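Local coordinates for molybdenum ABC transporter, periplasmic molybdenum-binding protein (Vibrio cholerae, PDB 4RXL) that binds tungstate and probably molybdate as the periplasmic solute-binding component of an ABC transporter for molybdenum uptake, at residues 82-87 with 169-174; 127-132 with 190-195. All blocks are in the same frame, centred on the assembly; numbering follows the deposited sequence.

How the contacts relate
Contact 1 lies about 7 Å from the centre of the chain and contact 2 about 12 Å; their own centres are 10 Å apart. Along the chain their segments alternate: 82-87, 127-132, 169-174, then 190-195. Strand 78-91 pairs antiparallel with strands 168-171 and 195-201, so contact 1 and the end of the 190-195 loop share one mixed sheet, and helix 125-137 packs against it. The contacts meet directly: I195 O is 3.2 Å from N84 N, a probable hydrogen bond, and Y171 OH is 3.5 Å from Y129 CE2. Contact 2 thus backs the tyrosine that contact 1 carries to the tungstate.

Contact 1: 82-87 with 169-174; sequences AANSLV and IVYKTD. With WO4 (tungstate(VI)ion), chain B.
Y171 lies with its ring beside the side chain of N84, the amide and ring planes only 17° apart, and N84 ND2 is 3.3 Å from Y171 CB. N84 ND2 also gives a hydrogen to T173 OG1 (2.9 Å), nearly straight and in the plane of the amide, and is bonded to the hydroxyl of Y197 as well. With OD1 accepting from the backbone N of S85, the amide is held at both ends. At the far end of the ring, Y171 OH donates to tungstate O2 at 2.6 Å, with that oxygen at the ring edge. S13 and S40 through their hydroxyls, and A126 and V153 through backbone N, bind the same anion in the ligand pocket of this periplasmic binding protein.

The tyrosine ends strand 168-171, which runs antiparallel to strand 78-91. V87 and V170 are a hydrogen-bonded pair, V87 N to V170 O being 2.9 Å, and their CG2 methyls meet on one face of the sheet. L86 and Y171 form the neighbouring non-hydrogen-bonded pair, their side chains diverging. With chi1 at -157°, L86 turns its CG away from the backbone N and brings it to 3.7 Å from I169 CG2. K172 N continues the pairing to S85 O at 3.0 Å, approaching from above the carbonyl plane.

Y171 is the N-cap residue of helix 172-177, where strand 168-171 passes into the helix, so the ring spans the distance from that junction to the anion. Y171 N donates to D174 OD2 (3.0 Å), three residues on, on the anti side of the carboxylate. The other oxygen, OD1, forms a salt bridge with R154, so each carboxylate oxygen has a partner.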
ATOM      1  N   ALA A  82      -1.267  -0.703  11.143  1.00 18.95           N
ATOM      2  CA  ALA A  82      -0.076  -1.410  10.702  1.00 17.20           C
ATOM      3  C   ALA A  82       0.909  -0.431  10.075  1.00 18.47           C
ATOM      4  O   ALA A  82       0.554   0.700   9.746  1.00 17.63           O
ATOM      5  CB  ALA A  82      -0.486  -2.448   9.665  1.00 21.02           C
ATOM      6  N   ALA A  83       2.135  -0.902   9.866  1.00 19.42           N
ATOM      7  CA  ALA A  83       3.144  -0.142   9.146  1.00 18.89           C
ATOM      8  C   ALA A  83       3.780  -1.002   8.075  1.00 18.07           C
ATOM      9  O   ALA A  83       3.543  -2.210   7.991  1.00 17.85           O
ATOM     10  CB  ALA A  83       4.199   0.376  10.109  1.00 17.68           C
ATOM     11  N   ASN A  84       4.569  -0.365   7.216  1.00 16.13           N
ATOM     12  CA  ASN A  84       5.215  -1.087   6.122  1.00 17.22           C
ATOM     13  C   ASN A  84       6.555  -0.443   5.849  1.00 18.34           C
ATOM     14  O   ASN A  84       6.916   0.546   6.483  1.00 17.98           O
ATOM     15  CB  ASN A  84       4.313  -1.096   4.875  1.00 16.55           C
ATOM     16  CG  ASN A  84       4.354  -2.405   4.095  1.00 14.96           C
ATOM     17  OD1 ASN A  84       5.375  -3.116   4.067  1.00 16.49           O
ATOM     18  ND2 ASN A  84       3.268  -2.693   3.393  1.00 13.06           N
ATOM     19  N   SER A  85       7.304  -1.038   4.914  1.00 17.45           N
ATOM     20  CA  SER A  85       8.493  -0.421   4.376  1.00 17.69           C
ATOM     21  C   SER A  85       8.404  -0.481   2.869  1.00 15.02           C
ATOM     22  O   SER A  85       7.555  -1.170   2.284  1.00 14.69           O
ATOM     23  CB  SER A  85       9.748  -1.072   4.913  1.00 21.95           C
ATOM     24  OG  SER A  85       9.854  -2.393   4.459  1.00 24.92           O
ATOM     25  N   LEU A  86       9.295   0.257   2.219  1.00 15.53           N
ATOM     26  CA  LEU A  86       9.304   0.425   0.766  1.00 16.15           C
ATOM     27  C   LEU A  86      10.561  -0.234   0.170  1.00 16.59           C
ATOM     28  O   LEU A  86      11.667  -0.103   0.719  1.00 17.45           O
ATOM     29  CB  LEU A  86       9.312   1.915   0.440  1.00 16.47           C
ATOM     30  CG  LEU A  86       8.798   2.379  -0.922  1.00 16.57           C
ATOM     31  CD1 LEU A  86       7.293   2.274  -0.968  1.00 17.48           C
ATOM     32  CD2 LEU A  86       9.230   3.809  -1.167  1.00 21.92           C
ATOM     33  N   VAL A  87      10.358  -0.950  -0.938  1.00 15.77           N
ATOM     34  CA  VAL A  87      11.424  -1.684  -1.587  1.00 15.93           C
ATOM     35  C   VAL A  87      11.478  -1.468  -3.090  1.00 17.09           C
ATOM     36  O   VAL A  87      10.509  -1.057  -3.737  1.00 17.33           O
ATOM     37  CB  VAL A  87      11.331  -3.192  -1.285  1.00 20.85           C
ATOM     38  CG1 VAL A  87      11.455  -3.425   0.220  1.00 18.06           C
ATOM     39  CG2 VAL A  87      10.039  -3.793  -1.808  1.00 19.87           C
ATOM     40  N   ILE A 169       8.892  -0.018  -7.686  1.00 17.77           N
ATOM     41  CA  ILE A 169       8.879   0.365  -6.283  1.00 16.38           C
ATOM     42  C   ILE A 169       7.530  -0.024  -5.672  1.00 16.77           C
ATOM     43  O   ILE A 169       6.497   0.473  -6.053  1.00 16.33           O
ATOM     44  CB  ILE A 169       9.204   1.855  -6.074  1.00 16.73           C
ATOM     45  CG1 ILE A 169      10.617   2.151  -6.555  1.00 18.51           C
ATOM     46  CG2 ILE A 169       9.078   2.209  -4.590  1.00 14.68           C
ATOM     47  CD1 ILE A 169      10.921   3.630  -6.669  1.00 20.26           C
ATOM     48  N   VAL A 170       7.575  -0.934  -4.703  1.00 14.70           N
ATOM     49  CA  VAL A 170       6.409  -1.461  -4.069  1.00 14.55           C
ATOM     50  C   VAL A 170       6.669  -1.544  -2.565  1.00 14.27           C
ATOM     51  O   VAL A 170       7.752  -1.178  -2.081  1.00 15.10           O
ATOM     52  CB  VAL A 170       5.980  -2.834  -4.641  1.00 15.56           C
ATOM     53  CG1 VAL A 170       5.647  -2.745  -6.120  1.00 18.64           C
ATOM     54  CG2 VAL A 170       7.047  -3.876  -4.384  1.00 19.68           C
ATOM     55  N   TYR A 171       5.689  -2.044  -1.812  1.00 13.54           N
ATOM     56  CA  TYR A 171       5.937  -2.327  -0.412  1.00 14.37           C
ATOM     57  C   TYR A 171       6.607  -3.667  -0.208  1.00 13.14           C
ATOM     58  O   TYR A 171       6.523  -4.576  -1.039  1.00 17.23           O
ATOM     59  CB  TYR A 171       4.657  -2.263   0.400  1.00 13.57           C
ATOM     60  CG  TYR A 171       3.878  -0.989   0.234  1.00 12.78           C
ATOM     61  CD1 TYR A 171       4.287   0.156   0.892  1.00 13.35           C
ATOM     62  CD2 TYR A 171       2.707  -0.934  -0.511  1.00 12.92           C
ATOM     63  CE1 TYR A 171       3.555   1.347   0.778  1.00 15.06           C
ATOM     64  CE2 TYR A 171       1.964   0.232  -0.607  1.00 11.90           C
ATOM     65  CZ  TYR A 171       2.390   1.357   0.055  1.00 12.59           C
ATOM     66  OH  TYR A 171       1.743   2.536  -0.082  1.00 14.39           O
ATOM     67  N   LYS A 172       7.294  -3.790   0.921  1.00 15.40           N
ATOM     68  CA  LYS A 172       7.912  -5.027   1.370  1.00 17.01           C
ATOM     69  C   LYS A 172       6.902  -6.165   1.341  1.00 20.14           C
ATOM     70  O   LYS A 172       7.208  -7.256   0.869  1.00 20.02           O
ATOM     71  CB  LYS A 172       8.492  -4.845   2.778  1.00 19.62           C
ATOM     72  CG  LYS A 172       8.985  -6.105   3.469  1.00 32.48           C
ATOM     73  CD  LYS A 172      10.262  -6.633   2.875  1.00 45.11           C
ATOM     74  CE  LYS A 172      10.847  -7.721   3.768  1.00 46.64           C
ATOM     75  NZ  LYS A 172      11.118  -7.234   5.157  1.00 47.60           N
ATOM     76  N   THR A 173       5.684  -5.898   1.795  1.00 17.92           N
ATOM     77  CA  THR A 173       4.638  -6.936   1.845  1.00 16.90           C
ATOM     78  C   THR A 173       4.225  -7.397   0.460  1.00 18.88           C
ATOM     79  O   THR A 173       3.846  -8.553   0.283  1.00 20.11           O
ATOM     80  CB  THR A 173       3.415  -6.452   2.621  1.00 14.75           C
ATOM     81  OG1 THR A 173       2.983  -5.236   2.027  1.00 17.39           O
ATOM     82  CG2 THR A 173       3.730  -6.241   4.093  1.00 20.81           C
ATOM     83  N   ASP A 174       4.310  -6.527  -0.548  1.00 18.04           N
ATOM     84  CA  ASP A 174       3.935  -6.920  -1.914  1.00 18.82           C
ATOM     85  C   ASP A 174       5.000  -7.875  -2.460  1.00 23.21           C
ATOM     86  O   ASP A 174       4.692  -8.922  -3.028  1.00 22.55           O
ATOM     87  CB  ASP A 174       3.821  -5.708  -2.835  1.00 20.50           C
ATOM     88  CG  ASP A 174       2.805  -4.695  -2.377  1.00 23.11           C
ATOM     89  OD1 ASP A 174       1.656  -5.064  -2.036  1.00 22.54           O
ATOM     90  OD2 ASP A 174       3.163  -3.518  -2.380  1.00 17.55           O
TER
HETATM   91  W   WO4 B 301      -1.760   1.551  -2.273  1.00 14.46           W
HETATM   92  O1  WO4 B 301      -1.962   0.949  -4.182  1.00 15.60           O
HETATM   93  O2  WO4 B 301      -0.072   2.637  -1.877  1.00 18.95           O
HETATM   94  O3  WO4 B 301      -3.390   2.696  -1.761  1.00 14.10           O
HETATM   95  O4  WO4 B 301      -1.672  -0.098  -1.035  1.00 13.75           O

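Contact 2: 127-132 with 190-195; sequences GMYAKQ and QSHQPI
Q132 OE1 accepts the backbone N-H of Q193 at 2.8 Å, a nearly straight bond whose donor is tilted 35° from the carbonyl plane. H192 CB also sits against Q132 OE1, at 3.3 Å. The glutamine's extended chain beyond CG carries the amide across from the helix to the loop. H192 in turn braces the loop internally: ND1 donates to Q193 O at 2.8 Å, in the plane of the imidazole but from above the carbonyl plane. Its CG lies between the backbone N and carbonyl carbon (chi1 56°), a torsion that brings the ring to the carbonyl of the next residue.

Helix 125-137 thus rests on the loop leading into strand 195-201. Y129, one turn before Q132, packs on I195, whose CG1 stands 3.5 Å above the plane of the Y129 ring, over the centre, in a CH-pi contact. The phenol and imidazole rings meet obliquely, with planes at 64°. At the end of the phenol, Y129 OH is hydrogen-bonded to A59 O and also receives a hydrogen from a water 2.8 Å away at the ring edge. The same water donates a longer bond, 3.3 Å, to P194 O.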
ATOM      1  N   GLY A 127       2.993   5.455  -4.732  1.00 17.84           N
ATOM      2  CA  GLY A 127       3.639   6.422  -5.639  1.00 15.86           C
ATOM      3  C   GLY A 127       4.210   7.638  -4.912  1.00 14.88           C
ATOM      4  O   GLY A 127       5.289   8.118  -5.268  1.00 18.54           O
ATOM      5  N   MET A 128       3.457   8.188  -3.961  1.00 17.59           N
ATOM      6  CA  MET A 128       3.922   9.327  -3.166  1.00 17.70           C
ATOM      7  C   MET A 128       5.185   8.969  -2.373  1.00 18.47           C
ATOM      8  O   MET A 128       6.162   9.754  -2.362  1.00 17.97           O
ATOM      9  CB  MET A 128       2.848   9.822  -2.207  1.00 18.22           C
ATOM     10  CG  MET A 128       1.583  10.372  -2.876  1.00 18.39           C
ATOM     11  SD  MET A 128       0.136  10.686  -1.780  1.00 23.17           S
ATOM     12  CE  MET A 128       0.808  11.879  -0.639  1.00 29.72           C
ATOM     13  N   TYR A 129       5.185   7.786  -1.747  1.00 16.41           N
ATOM     14  CA  TYR A 129       6.377   7.344  -1.007  1.00 15.59           C
ATOM     15  C   TYR A 129       7.541   7.099  -1.966  1.00 13.84           C
ATOM     16  O   TYR A 129       8.660   7.447  -1.650  1.00 19.78           O
ATOM     17  CB  TYR A 129       6.109   6.049  -0.239  1.00 16.33           C
ATOM     18  CG  TYR A 129       5.049   6.091   0.845  1.00 15.02           C
ATOM     19  CD1 TYR A 129       5.136   6.948   1.948  1.00 19.66           C
ATOM     20  CD2 TYR A 129       3.999   5.186   0.812  1.00 14.03           C
ATOM     21  CE1 TYR A 129       4.176   6.918   2.961  1.00 16.54           C
ATOM     22  CE2 TYR A 129       3.032   5.156   1.813  1.00 14.93           C
ATOM     23  CZ  TYR A 129       3.109   6.041   2.869  1.00 15.65           C
ATOM     24  OH  TYR A 129       2.134   5.967   3.859  1.00 17.38           O
ATOM     25  N   ALA A 130       7.279   6.504  -3.115  1.00 16.61           N
ATOM     26  CA  ALA A 130       8.312   6.359  -4.156  1.00 19.13           C
ATOM     27  C   ALA A 130       8.943   7.671  -4.581  1.00 19.63           C
ATOM     28  O   ALA A 130      10.187   7.807  -4.651  1.00 20.37           O
ATOM     29  CB  ALA A 130       7.753   5.631  -5.357  1.00 19.83           C
ATOM     30  N   LYS A 131       8.107   8.663  -4.848  1.00 19.24           N
ATOM     31  CA  LYS A 131       8.612   9.954  -5.265  1.00 21.36           C
ATOM     32  C   LYS A 131       9.477  10.575  -4.181  1.00 22.38           C
ATOM     33  O   LYS A 131      10.561  11.088  -4.484  1.00 23.63           O
ATOM     34  CB  LYS A 131       7.455  10.879  -5.610  1.00 21.59           C
ATOM     35  CG  LYS A 131       7.932  12.213  -6.143  1.00 23.64           C
ATOM     36  CD  LYS A 131       6.782  13.106  -6.558  1.00 25.69           C
ATOM     37  CE  LYS A 131       7.283  14.504  -6.802  1.00 27.58           C
ATOM     38  NZ  LYS A 131       6.201  15.372  -7.321  1.00 38.30           N
ATOM     39  N   GLN A 132       9.012  10.509  -2.931  1.00 19.40           N
ATOM     40  CA  GLN A 132       9.818  10.981  -1.776  1.00 19.68           C
ATOM     41  C   GLN A 132      11.198  10.327  -1.755  1.00 20.00           C
ATOM     42  O   GLN A 132      12.215  11.014  -1.610  1.00 21.68           O
ATOM     43  CB  GLN A 132       9.095  10.731  -0.461  1.00 20.13           C
ATOM     44  CG  GLN A 132       7.861  11.593  -0.206  1.00 20.08           C
ATOM     45  CD  GLN A 132       7.016  11.160   1.005  1.00 29.78           C
ATOM     46  OE1 GLN A 132       7.303  10.188   1.695  1.00 26.48           O
ATOM     47  NE2 GLN A 132       5.940  11.880   1.241  1.00 39.60           N
ATOM     48  N   GLN A 190      14.823   7.258   6.388  0.50 21.20           N
ATOM     49  CA  GLN A 190      14.994   8.692   6.174  0.50 21.50           C
ATOM     50  C   GLN A 190      14.465   9.153   4.823  0.50 22.26           C
ATOM     51  O   GLN A 190      14.252  10.348   4.605  0.50 26.64           O
ATOM     52  CB  GLN A 190      16.484   9.036   6.274  0.50 21.85           C
ATOM     53  CG  GLN A 190      17.029   8.994   7.687  0.50 22.52           C
ATOM     54  CD  GLN A 190      17.179   7.584   8.215  0.50 22.49           C
ATOM     55  OE1 GLN A 190      17.535   6.676   7.472  0.50 24.27           O
ATOM     56  NE2 GLN A 190      16.908   7.397   9.494  0.50 18.78           N
ATOM     57  N   SER A 191      14.259   8.211   3.915  1.00 21.03           N
ATOM     58  CA  SER A 191      13.954   8.552   2.507  1.00 20.38           C
ATOM     59  C   SER A 191      12.513   8.902   2.184  1.00 19.63           C
ATOM     60  O   SER A 191      12.228   9.455   1.117  1.00 21.00           O
ATOM     61  CB  SER A 191      14.447   7.442   1.599  1.00 27.25           C
ATOM     62  OG  SER A 191      13.572   6.366   1.637  1.00 23.61           O
ATOM     63  N   HIS A 192      11.590   8.582   3.076  1.00 19.01           N
ATOM     64  CA  HIS A 192      10.166   8.873   2.861  1.00 18.74           C
ATOM     65  C   HIS A 192       9.456   8.967   4.211  1.00 22.24           C
ATOM     66  O   HIS A 192      10.018   8.570   5.231  1.00 20.32           O
ATOM     67  CB  HIS A 192       9.503   7.802   1.967  1.00 18.66           C
ATOM     68  CG  HIS A 192       9.651   6.402   2.489  1.00 19.43           C
ATOM     69  ND1 HIS A 192       8.846   5.895   3.488  1.00 22.57           N
ATOM     70  CD2 HIS A 192      10.561   5.433   2.215  1.00 19.98           C
ATOM     71  CE1 HIS A 192       9.221   4.663   3.775  1.00 18.27           C
ATOM     72  NE2 HIS A 192      10.251   4.351   3.010  1.00 18.46           N
ATOM     73  N   GLN A 193       8.229   9.457   4.206  1.00 20.28           N
ATOM     74  CA  GLN A 193       7.435   9.464   5.399  1.00 18.91           C
ATOM     75  C   GLN A 193       7.157   8.039   5.853  1.00 18.08           C
ATOM     76  O   GLN A 193       6.946   7.156   5.062  1.00 18.46           O
ATOM     77  CB  GLN A 193       6.121  10.186   5.150  1.00 25.20           C
ATOM     78  CG  GLN A 193       6.232  11.704   5.185  1.00 46.58           C
ATOM     79  CD  GLN A 193       6.540  12.248   6.573  1.00 47.50           C
ATOM     80  OE1 GLN A 193       7.627  12.743   6.837  1.00 47.14           O
ATOM     81  NE2 GLN A 193       5.590  12.111   7.468  1.00 82.57           N
ATOM     82  N   PRO A 194       7.163   7.823   7.152  1.00 20.69           N
ATOM     83  CA  PRO A 194       6.830   6.495   7.668  1.00 20.12           C
ATOM     84  C   PRO A 194       5.500   5.982   7.112  1.00 18.62           C
ATOM     85  O   PRO A 194       4.496   6.689   7.130  1.00 19.85           O
ATOM     86  CB  PRO A 194       6.766   6.706   9.179  1.00 22.22           C
ATOM     87  CG  PRO A 194       7.601   7.912   9.448  1.00 24.98           C
ATOM     88  CD  PRO A 194       7.492   8.777   8.229  1.00 21.78           C
ATOM     89  N   ILE A 195       5.505   4.759   6.594  1.00 17.88           N
ATOM     90  CA  ILE A 195       4.317   4.152   6.006  1.00 13.78           C
ATOM     91  C   ILE A 195       3.423   3.571   7.087  1.00 17.50           C
ATOM     92  O   ILE A 195       3.845   2.720   7.854  1.00 17.78           O
ATOM     93  CB  ILE A 195       4.701   3.054   5.034  1.00 16.10           C
ATOM     94  CG1 ILE A 195       5.597   3.640   3.954  1.00 16.40           C
ATOM     95  CG2 ILE A 195       3.456   2.395   4.445  1.00 16.78           C
ATOM     96  CD1 ILE A 195       6.440   2.601   3.242  1.00 17.44           C
TER
HETATM   97  O   HOH W   1       1.556   7.656   6.009  1.00 32.45           O